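Local coordinates for hypothetical protein, IPT/TIG domain protein (Bacteroides ovatus, PDB 4HW6) that is of unknown function but probably serves as an auxiliary nutrient-binding protein, perhaps for carbohydrate, with an IPT/TIG domain joined to a six-bladed beta-propeller, at residues Y390-P404 against I418-E432. Residues are numbered along the deposited sequence; the frame is centred on the assembly and turned at random.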
ATOM      1  N   TYR A 390      -6.306  -8.881 -15.880  1.00 15.04           N
ATOM      2  CA  TYR A 390      -6.400  -9.358 -14.490  1.00 14.68           C
ATOM      3  C   TYR A 390      -5.570 -10.622 -14.330  1.00 15.36           C
ATOM      4  O   TYR A 390      -6.042 -11.753 -14.587  1.00 15.58           O
ATOM      5  CB  TYR A 390      -7.844  -9.617 -14.082  1.00 15.94           C
ATOM      6  CG  TYR A 390      -7.957 -10.267 -12.722  1.00 16.34           C
ATOM      7  CD1 TYR A 390      -7.437  -9.661 -11.596  1.00 15.28           C
ATOM      8  CD2 TYR A 390      -8.567 -11.527 -12.576  1.00 18.02           C
ATOM      9  CE1 TYR A 390      -7.522 -10.268 -10.353  1.00 17.10           C
ATOM     10  CE2 TYR A 390      -8.665 -12.138 -11.345  1.00 18.47           C
ATOM     11  CZ  TYR A 390      -8.146 -11.508 -10.228  1.00 18.37           C
ATOM     12  OH  TYR A 390      -8.257 -12.146  -9.001  1.00 18.82           O
ATOM     13  N   VAL A 391      -4.312 -10.416 -13.936  1.00 14.95           N
ATOM     14  CA  VAL A 391      -3.361 -11.521 -13.742  1.00 15.47           C
ATOM     15  C   VAL A 391      -2.540 -11.187 -12.527  1.00 15.97           C
ATOM     16  O   VAL A 391      -1.971 -10.076 -12.433  1.00 14.99           O
ATOM     17  CB  VAL A 391      -2.407 -11.729 -14.954  1.00 16.42           C
ATOM     18  CG1 VAL A 391      -1.412 -12.868 -14.683  1.00 19.05           C
ATOM     19  CG2 VAL A 391      -3.194 -11.976 -16.235  1.00 17.43           C
ATOM     20  N   ASP A 392      -2.491 -12.146 -11.599  1.00 16.59           N
ATOM     21  CA  ASP A 392      -1.685 -12.049 -10.407  1.00 17.14           C
ATOM     22  C   ASP A 392      -0.305 -12.620 -10.719  1.00 17.96           C
ATOM     23  O   ASP A 392      -0.158 -13.402 -11.656  1.00 21.42           O
ATOM     24  CB  ASP A 392      -2.382 -12.777  -9.248  1.00 19.38           C
ATOM     25  CG  ASP A 392      -3.527 -11.945  -8.624  1.00 20.70           C
ATOM     26  OD1 ASP A 392      -3.421 -10.711  -8.577  1.00 19.50           O
ATOM     27  OD2 ASP A 392      -4.513 -12.521  -8.159  1.00 22.98           O
ATOM     28  N   GLY A 393       0.714 -12.228  -9.961  1.00 16.23           N
ATOM     29  CA  GLY A 393       2.039 -12.815 -10.115  1.00 16.42           C
ATOM     30  C   GLY A 393       3.127 -11.758 -10.018  1.00 16.64           C
ATOM     31  O   GLY A 393       2.919 -10.700  -9.406  1.00 16.74           O
ATOM     32  N   GLU A 394       4.258 -12.017 -10.685  1.00 17.79           N
ATOM     33  CA  GLU A 394       5.446 -11.170 -10.583  1.00 20.17           C
ATOM     34  C   GLU A 394       5.149  -9.780 -11.110  1.00 18.08           C
ATOM     35  O   GLU A 394       4.452  -9.624 -12.108  1.00 16.51           O
ATOM     36  CB  GLU A 394       6.609 -11.743 -11.402  1.00 25.47           C
ATOM     37  CG  GLU A 394       7.061 -13.152 -11.067  1.00 34.24           C
ATOM     38  CD  GLU A 394       7.800 -13.247  -9.747  1.00 47.31           C
ATOM     39  OE1 GLU A 394       8.609 -12.333  -9.461  1.00 51.05           O
ATOM     40  OE2 GLU A 394       7.585 -14.245  -9.013  1.00 56.82           O
ATOM     41  N   LEU A 395       5.708  -8.766 -10.447  1.00 18.01           N
ATOM     42  CA  LEU A 395       5.249  -7.377 -10.633  1.00 17.26           C
ATOM     43  C   LEU A 395       5.247  -6.885 -12.068  1.00 16.28           C
ATOM     44  O   LEU A 395       4.295  -6.217 -12.483  1.00 16.67           O
ATOM     45  CB  LEU A 395       6.109  -6.415  -9.798  1.00 16.45           C
ATOM     46  CG  LEU A 395       6.071  -6.621  -8.288  1.00 17.54           C
ATOM     47  CD1 LEU A 395       6.734  -5.439  -7.565  1.00 18.95           C
ATOM     48  CD2 LEU A 395       4.661  -6.822  -7.768  1.00 17.51           C
ATOM     49  N   ARG A 396       6.327  -7.167 -12.796  1.00 17.51           N
ATOM     50  CA  ARG A 396       6.510  -6.620 -14.140  1.00 18.99           C
ATOM     51  C   ARG A 396       6.420  -7.677 -15.238  1.00 19.50           C
ATOM     52  O   ARG A 396       6.041  -7.366 -16.361  1.00 20.57           O
ATOM     53  CB  ARG A 396       7.850  -5.874 -14.234  1.00 20.32           C
ATOM     54  CG  ARG A 396       7.972  -4.604 -13.372  1.00 21.24           C
ATOM     55  CD  ARG A 396       7.120  -3.471 -13.854  1.00 22.76           C
ATOM     56  NE  ARG A 396       7.393  -3.158 -15.256  1.00 22.06           N
ATOM     57  CZ  ARG A 396       8.364  -2.370 -15.705  1.00 25.65           C
ATOM     58  NH1 ARG A 396       9.239  -1.775 -14.880  1.00 28.23           N
ATOM     59  NH2 ARG A 396       8.460  -2.187 -17.016  1.00 26.18           N
ATOM     60  N   SER A 397       6.754  -8.922 -14.938  1.00 19.54           N
ATOM     61  CA  SER A 397       6.752  -9.954 -15.993  1.00 20.56           C
ATOM     62  C   SER A 397       5.368 -10.549 -16.215  1.00 17.96           C
ATOM     63  O   SER A 397       5.065 -11.021 -17.315  1.00 18.90           O
ATOM     64  CB  SER A 397       7.768 -11.057 -15.685  1.00 22.34           C
ATOM     65  OG  SER A 397       7.467 -11.710 -14.466  1.00 20.61           O
ATOM     66  N   GLN A 398       4.519 -10.503 -15.202  1.00 16.12           N
ATOM     67  CA  GLN A 398       3.230 -11.226 -15.225  1.00 16.87           C
ATOM     68  C   GLN A 398       1.991 -10.386 -14.922  1.00 16.26           C
ATOM     69  O   GLN A 398       0.959 -10.516 -15.604  1.00 16.34           O
ATOM     70  CB  GLN A 398       3.273 -12.400 -14.244  1.00 17.03           C
ATOM     71  CG  GLN A 398       4.331 -13.444 -14.577  1.00 17.55           C
ATOM     72  CD  GLN A 398       4.362 -14.606 -13.591  1.00 18.40           C
ATOM     73  OE1 GLN A 398       4.122 -14.426 -12.390  1.00 18.14           O
ATOM     74  NE2 GLN A 398       4.652 -15.805 -14.092  1.00 18.28           N
ATOM     75  N   ALA A 399       2.069  -9.565 -13.890  1.00 14.99           N
ATOM     76  CA  ALA A 399       0.882  -8.948 -13.331  1.00 14.53           C
ATOM     77  C   ALA A 399       0.237  -7.954 -14.284  1.00 14.03           C
ATOM     78  O   ALA A 399       0.934  -7.189 -14.993  1.00 14.24           O
ATOM     79  CB  ALA A 399       1.192  -8.260 -12.029  1.00 15.25           C
ATOM     80  N   LEU A 400      -1.098  -7.962 -14.252  1.00 13.55           N
ATOM     81  CA  LEU A 400      -1.943  -7.049 -15.019  1.00 12.84           C
ATOM     82  C   LEU A 400      -3.041  -6.489 -14.133  1.00 12.92           C
ATOM     83  O   LEU A 400      -3.664  -7.221 -13.336  1.00 13.36           O
ATOM     84  CB  LEU A 400      -2.573  -7.749 -16.230  1.00 13.78           C
ATOM     85  CG  LEU A 400      -1.610  -8.035 -17.373  1.00 12.87           C
ATOM     86  CD1 LEU A 400      -2.210  -9.034 -18.369  1.00 13.74           C
ATOM     87  CD2 LEU A 400      -1.172  -6.735 -18.077  1.00 12.38           C
ATOM     88  N   PHE A 401      -3.266  -5.193 -14.296  1.00 12.45           N
ATOM     89  CA  PHE A 401      -4.329  -4.469 -13.645  1.00 12.23           C
ATOM     90  C   PHE A 401      -5.258  -3.928 -14.725  1.00 11.86           C
ATOM     91  O   PHE A 401      -4.935  -3.930 -15.911  1.00 12.19           O
ATOM     92  CB  PHE A 401      -3.800  -3.246 -12.915  1.00 12.46           C
ATOM     93  CG  PHE A 401      -2.812  -3.555 -11.802  1.00 13.46           C
ATOM     94  CD1 PHE A 401      -3.256  -3.983 -10.564  1.00 13.64           C
ATOM     95  CD2 PHE A 401      -1.456  -3.364 -11.996  1.00 15.61           C
ATOM     96  CE1 PHE A 401      -2.353  -4.243  -9.532  1.00 14.13           C
ATOM     97  CE2 PHE A 401      -0.556  -3.616 -10.972  1.00 15.73           C
ATOM     98  CZ  PHE A 401      -1.011  -4.058  -9.741  1.00 14.17           C
ATOM     99  N   ASN A 402      -6.372  -3.371 -14.289  1.00 13.01           N
ATOM    100  CA  ASN A 402      -7.309  -2.713 -15.227  1.00 12.45           C
ATOM    101  C   ASN A 402      -7.884  -1.504 -14.525  1.00 12.26           C
ATOM    102  O   ASN A 402      -8.829  -1.624 -13.724  1.00 13.96           O
ATOM    103  CB  ASN A 402      -8.426  -3.671 -15.675  1.00 13.76           C
ATOM    104  CG  ASN A 402      -9.234  -3.132 -16.834  1.00 14.25           C
ATOM    105  OD1 ASN A 402      -9.098  -1.951 -17.202  1.00 15.70           O
ATOM    106  ND2 ASN A 402     -10.058  -4.005 -17.452  1.00 14.27           N
ATOM    107  N   HIS A 403      -7.291  -0.358 -14.824  1.00 11.63           N
ATOM    108  CA  HIS A 403      -7.605   0.922 -14.181  1.00 11.87           C
ATOM    109  C   HIS A 403      -7.316   0.923 -12.681  1.00 12.34           C
ATOM    110  O   HIS A 403      -8.181   1.204 -11.841  1.00 13.39           O
ATOM    111  CB  HIS A 403      -9.031   1.350 -14.522  1.00 12.04           C
ATOM    112  CG  HIS A 403      -9.200   1.705 -15.954  1.00 14.78           C
ATOM    113  ND1 HIS A 403     -10.351   1.435 -16.657  1.00 20.73           N
ATOM    114  CD2 HIS A 403      -8.366   2.327 -16.823  1.00 18.02           C
ATOM    115  CE1 HIS A 403     -10.212   1.866 -17.904  1.00 22.25           C
ATOM    116  NE2 HIS A 403      -9.023   2.425 -18.027  1.00 18.81           N
ATOM    117  N   PRO A 404      -6.060   0.622 -12.326  1.00 12.40           N
ATOM    118  CA  PRO A 404      -5.701   0.796 -10.939  1.00 11.96           C
ATOM    119  C   PRO A 404      -5.799   2.266 -10.579  1.00 12.58           C
ATOM    120  O   PRO A 404      -5.268   3.098 -11.311  1.00 13.28           O
ATOM    121  CB  PRO A 404      -4.249   0.318 -10.893  1.00 12.71           C
ATOM    122  CG  PRO A 404      -3.719   0.507 -12.262  1.00 12.58           C
ATOM    123  CD  PRO A 404      -4.894   0.395 -13.191  1.00 12.83           C
ATOM    124  N   ILE A 418      -4.169  -2.073  -3.641  1.00 15.32           N
ATOM    125  CA  ILE A 418      -4.465  -1.345  -4.857  1.00 13.97           C
ATOM    126  C   ILE A 418      -5.933  -1.530  -5.210  1.00 14.14           C
ATOM    127  O   ILE A 418      -6.406  -2.670  -5.309  1.00 13.35           O
ATOM    128  CB  ILE A 418      -3.652  -1.886  -6.055  1.00 14.68           C
ATOM    129  CG1 ILE A 418      -2.143  -1.945  -5.718  1.00 16.82           C
ATOM    130  CG2 ILE A 418      -3.941  -1.057  -7.323  1.00 13.74           C
ATOM    131  CD1 ILE A 418      -1.501  -0.601  -5.458  1.00 18.14           C
ATOM    132  N   GLY A 419      -6.643  -0.420  -5.402  1.00 13.10           N
ATOM    133  CA  GLY A 419      -8.014  -0.455  -5.871  1.00 14.99           C
ATOM    134  C   GLY A 419      -7.997  -0.550  -7.372  1.00 14.96           C
ATOM    135  O   GLY A 419      -7.755   0.442  -8.088  1.00 15.98           O
ATOM    136  N   ASP A 420      -8.236  -1.760  -7.848  1.00 14.45           N
ATOM    137  CA  ASP A 420      -8.115  -2.104  -9.254  1.00 13.98           C
ATOM    138  C   ASP A 420      -9.520  -2.028  -9.850  1.00 15.28           C
ATOM    139  O   ASP A 420     -10.238  -3.023  -9.945  1.00 16.71           O
ATOM    140  CB  ASP A 420      -7.501  -3.489  -9.328  1.00 14.50           C
ATOM    141  CG  ASP A 420      -7.076  -3.893 -10.718  1.00 15.74           C
ATOM    142  OD1 ASP A 420      -6.932  -3.013 -11.569  1.00 17.06           O
ATOM    143  OD2 ASP A 420      -6.796  -5.108 -10.908  1.00 19.17           O
ATOM    144  N   CYS A 421      -9.891  -0.807 -10.253  1.00 15.27           N
ATOM    145  CA  CYS A 421     -11.291  -0.451 -10.427  0.70 15.59           C
ATOM    146  C   CYS A 421     -12.070  -1.270 -11.436  1.00 15.65           C
ATOM    147  O   CYS A 421     -13.162  -1.703 -11.119  1.00 16.83           O
ATOM    148  CB  CYS A 421     -11.452   1.036 -10.742  0.70 15.25           C
ATOM    149  SG  CYS A 421     -11.173   1.984  -9.256  0.70 15.45           S
ATOM    150  N   ASP A 422     -11.512  -1.519 -12.618  1.00 14.68           N
ATOM    151  CA  ASP A 422     -12.231  -2.300 -13.626  1.00 16.18           C
ATOM    152  C   ASP A 422     -12.045  -3.833 -13.535  1.00 16.09           C
ATOM    153  O   ASP A 422     -12.622  -4.607 -14.306  1.00 16.84           O
ATOM    154  CB  ASP A 422     -12.001  -1.688 -15.005  1.00 18.91           C
ATOM    155  CG  ASP A 422     -12.990  -0.544 -15.290  1.00 26.43           C
ATOM    156  OD1 ASP A 422     -14.207  -0.731 -15.050  1.00 32.85           O
ATOM    157  OD2 ASP A 422     -12.585   0.522 -15.770  1.00 29.97           O
ATOM    158  N   ASN A 423     -11.354  -4.270 -12.492  1.00 14.83           N
ATOM    159  CA  ASN A 423     -11.412  -5.658 -12.046  1.00 14.95           C
ATOM    160  C   ASN A 423     -12.246  -5.824 -10.790  1.00 15.06           C
ATOM    161  O   ASN A 423     -12.488  -6.935 -10.352  1.00 14.82           O
ATOM    162  CB  ASN A 423     -10.001  -6.199 -11.811  1.00 15.18           C
ATOM    163  CG  ASN A 423      -9.270  -6.442 -13.101  1.00 15.10           C
ATOM    164  OD1 ASN A 423      -9.885  -6.882 -14.092  1.00 16.88           O
ATOM    165  ND2 ASN A 423      -7.976  -6.137 -13.124  1.00 12.79           N
ATOM    166  N   HIS A 424     -12.669  -4.703 -10.204  1.00 14.88           N
ATOM    167  CA  HIS A 424     -13.623  -4.684  -9.100  1.00 14.75           C
ATOM    168  C   HIS A 424     -13.095  -5.379  -7.868  1.00 15.27           C
ATOM    169  O   HIS A 424     -13.861  -5.897  -7.056  1.00 14.85           O
ATOM    170  CB  HIS A 424     -14.952  -5.223  -9.599  1.00 16.25           C
ATOM    171  CG  HIS A 424     -15.466  -4.440 -10.774  1.00 17.73           C
ATOM    172  ND1 HIS A 424     -15.976  -3.163 -10.639  1.00 20.20           N
ATOM    173  CD2 HIS A 424     -15.471  -4.715 -12.101  1.00 18.26           C
ATOM    174  CE1 HIS A 424     -16.277  -2.686 -11.840  1.00 21.99           C
ATOM    175  NE2 HIS A 424     -15.979  -3.608 -12.743  1.00 20.09           N
ATOM    176  N   ARG A 425     -11.774  -5.302  -7.705  1.00 14.16           N
ATOM    177  CA  ARG A 425     -11.084  -5.984  -6.634  1.00 14.58           C
ATOM    178  C   ARG A 425     -10.058  -5.084  -5.979  1.00 13.96           C
ATOM    179  O   ARG A 425      -9.480  -4.202  -6.640  1.00 13.56           O
ATOM    180  CB  ARG A 425     -10.358  -7.211  -7.191  1.00 15.39           C
ATOM    181  CG  ARG A 425     -11.251  -8.361  -7.645  1.00 17.22           C
ATOM    182  CD  ARG A 425     -10.422  -9.214  -8.575  1.00 18.87           C
ATOM    183  NE  ARG A 425     -11.057 -10.421  -9.065  1.00 20.77           N
ATOM    184  CZ  ARG A 425     -11.525 -10.609 -10.303  1.00 19.25           C
ATOM    185  NH1 ARG A 425     -11.568  -9.632 -11.228  1.00 18.07           N
ATOM    186  NH2 ARG A 425     -12.003 -11.823 -10.603  1.00 22.21           N
ATOM    187  N   VAL A 426      -9.795  -5.364  -4.702  1.00 14.28           N
ATOM    188  CA  VAL A 426      -8.593  -4.878  -4.030  1.00 14.49           C
ATOM    189  C   VAL A 426      -7.475  -5.895  -4.247  1.00 14.66           C
ATOM    190  O   VAL A 426      -7.580  -7.065  -3.852  1.00 16.91           O
ATOM    191  CB  VAL A 426      -8.803  -4.666  -2.517  1.00 15.95           C
ATOM    192  CG1 VAL A 426      -7.527  -4.130  -1.884  1.00 15.35           C
ATOM    193  CG2 VAL A 426      -9.966  -3.721  -2.254  1.00 16.13           C
ATOM    194  N   ARG A 427      -6.405  -5.439  -4.872  1.00 14.29           N
ATOM    195  CA  ARG A 427      -5.224  -6.247  -5.119  1.00 14.52           C
ATOM    196  C   ARG A 427      -4.209  -5.939  -4.006  1.00 16.31           C
ATOM    197  O   ARG A 427      -4.274  -4.889  -3.354  1.00 17.54           O
ATOM    198  CB  ARG A 427      -4.618  -5.927  -6.480  1.00 14.84           C
ATOM    199  CG  ARG A 427      -5.576  -5.961  -7.666  1.00 15.04           C
ATOM    200  CD  ARG A 427      -6.014  -7.358  -8.045  1.00 15.86           C
ATOM    201  NE  ARG A 427      -4.982  -8.151  -8.713  1.00 15.22           N
ATOM    202  CZ  ARG A 427      -4.523  -7.964  -9.952  1.00 16.68           C
ATOM    203  NH1 ARG A 427      -5.007  -7.047 -10.748  1.00 15.89           N
ATOM    204  NH2 ARG A 427      -3.588  -8.760 -10.421  1.00 17.15           N
ATOM    205  N   LYS A 428      -3.317  -6.884  -3.763  1.00 15.80           N
ATOM    206  CA  LYS A 428      -2.247  -6.715  -2.780  1.00 16.45           C
ATOM    207  C   LYS A 428      -0.888  -6.863  -3.452  1.00 17.64           C
ATOM    208  O   LYS A 428      -0.709  -7.710  -4.326  1.00 16.15           O
ATOM    209  CB  LYS A 428      -2.423  -7.733  -1.672  1.00 18.90           C
ATOM    210  CG  LYS A 428      -1.375  -7.732  -0.567  1.00 20.45           C
ATOM    211  CD  LYS A 428      -1.840  -8.738   0.493  1.00 25.32           C
ATOM    212  CE  LYS A 428      -0.761  -9.160   1.446  1.00 29.88           C
ATOM    213  NZ  LYS A 428      -1.325 -10.185   2.393  1.00 31.45           N
ATOM    214  N   ILE A 429       0.060  -6.009  -3.065  1.00 16.13           N
ATOM    215  CA  ILE A 429       1.459  -6.185  -3.481  1.00 16.54           C
ATOM    216  C   ILE A 429       2.272  -6.445  -2.218  1.00 17.09           C
ATOM    217  O   ILE A 429       2.299  -5.614  -1.313  1.00 17.89           O
ATOM    218  CB  ILE A 429       2.031  -4.964  -4.247  1.00 16.94           C
ATOM    219  CG1 ILE A 429       1.175  -4.621  -5.477  1.00 17.31           C
ATOM    220  CG2 ILE A 429       3.483  -5.252  -4.652  1.00 19.22           C
ATOM    221  CD1 ILE A 429       1.643  -3.387  -6.240  1.00 18.22           C
ATOM    222  N   ALA A 430       2.924  -7.597  -2.155  1.00 16.48           N
ATOM    223  CA  ALA A 430       3.648  -8.029  -0.969  1.00 17.98           C
ATOM    224  C   ALA A 430       4.619  -9.125  -1.387  1.00 19.11           C
ATOM    225  O   ALA A 430       4.537  -9.642  -2.514  1.00 17.95           O
ATOM    226  CB  ALA A 430       2.676  -8.602   0.085  1.00 17.94           C
ATOM    227  N   PRO A 431       5.525  -9.501  -0.476  1.00 22.14           N
ATOM    228  CA  PRO A 431       6.377 -10.663  -0.710  1.00 23.32           C
ATOM    229  C   PRO A 431       5.569 -11.916  -0.986  1.00 24.10           C
ATOM    230  O   PRO A 431       4.531 -12.142  -0.353  1.00 22.58           O
ATOM    231  CB  PRO A 431       7.125 -10.827   0.612  1.00 26.72           C
ATOM    232  CG  PRO A 431       7.106  -9.499   1.251  1.00 24.15           C
ATOM    233  CD  PRO A 431       5.847  -8.813   0.788  1.00 25.01           C
ATOM    234  N   GLU A 432       6.033 -12.716  -1.937  1.00 24.36           N
ATOM    235  CA  GLU A 432       5.453 -14.010  -2.269  0.50 25.34           C
ATOM    236  C   GLU A 432       5.501 -14.916  -1.046  1.00 27.71           C
ATOM    237  O   GLU A 432       6.510 -14.916  -0.368  1.00 29.36           O
ATOM    238  CB  GLU A 432       6.291 -14.661  -3.380  0.50 25.94           C
ATOM    239  CG  GLU A 432       7.768 -14.847  -3.014  0.50 26.76           C
ATOM    240  CD  GLU A 432       8.610 -15.330  -4.170  0.50 27.79           C
ATOM    241  OE1 GLU A 432       8.083 -16.035  -5.033  0.50 25.30           O
ATOM    242  OE2 GLU A 432       9.811 -15.009  -4.201  0.50 31.11           O
TER
HETATM  243  O   HOH W   1      -9.597  -6.865 -16.801  1.00 17.43           O
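D392 OD1 is gripped side-on by R427, which sends NE (3.0 Å) and NH2 (2.7 Å) to that one oxygen, NH2 coming from above the carboxylate plane. End-on, NH1 of R427 reaches the carbonyl O of L400 at 2.9 Å, and NH2 shares that acceptor. R427 NH1 also forms a salt bridge with OD2 of D420 on the neighbouring strand; N423 ND2 reaches that oxygen from the opposite face of the carboxylate. Bends at chi2 and chi3 (-72° and -73°) fold the R427 chain so that its guanidinium lies between Y390 CD1 on one face and F401 CE1 on the other. Bonds at its rim, with the edge of the steeply turned Y390 ring over one face and the obliquely set F401 ring over the other, should restrict its rotation. Strands 415-420 and 425-431 belong to one antiparallel blade, in which strand 109-115, from the start of the propeller, pairs with the C-terminal strand 425-431, the 'velcro' closure of the ring of blades; the loop 395-403 leads back into this sheet at P404. Here D420 OD1 accepts N402 N through its syn lone pair at 2.8 Å. H403 ND1 meets the anti lone pair of D422 OD2, 2.6 Å away and in the ring plane. R425 lays its guanidinium flat on Y390, planes 14° apart, a cation-pi stack; R425 NH2 is hydrogen-bonded to N122, and the Y390 hydroxyl to T113. Farther along, L395 CD2 packs against I429 CG2 at 3.7 Å.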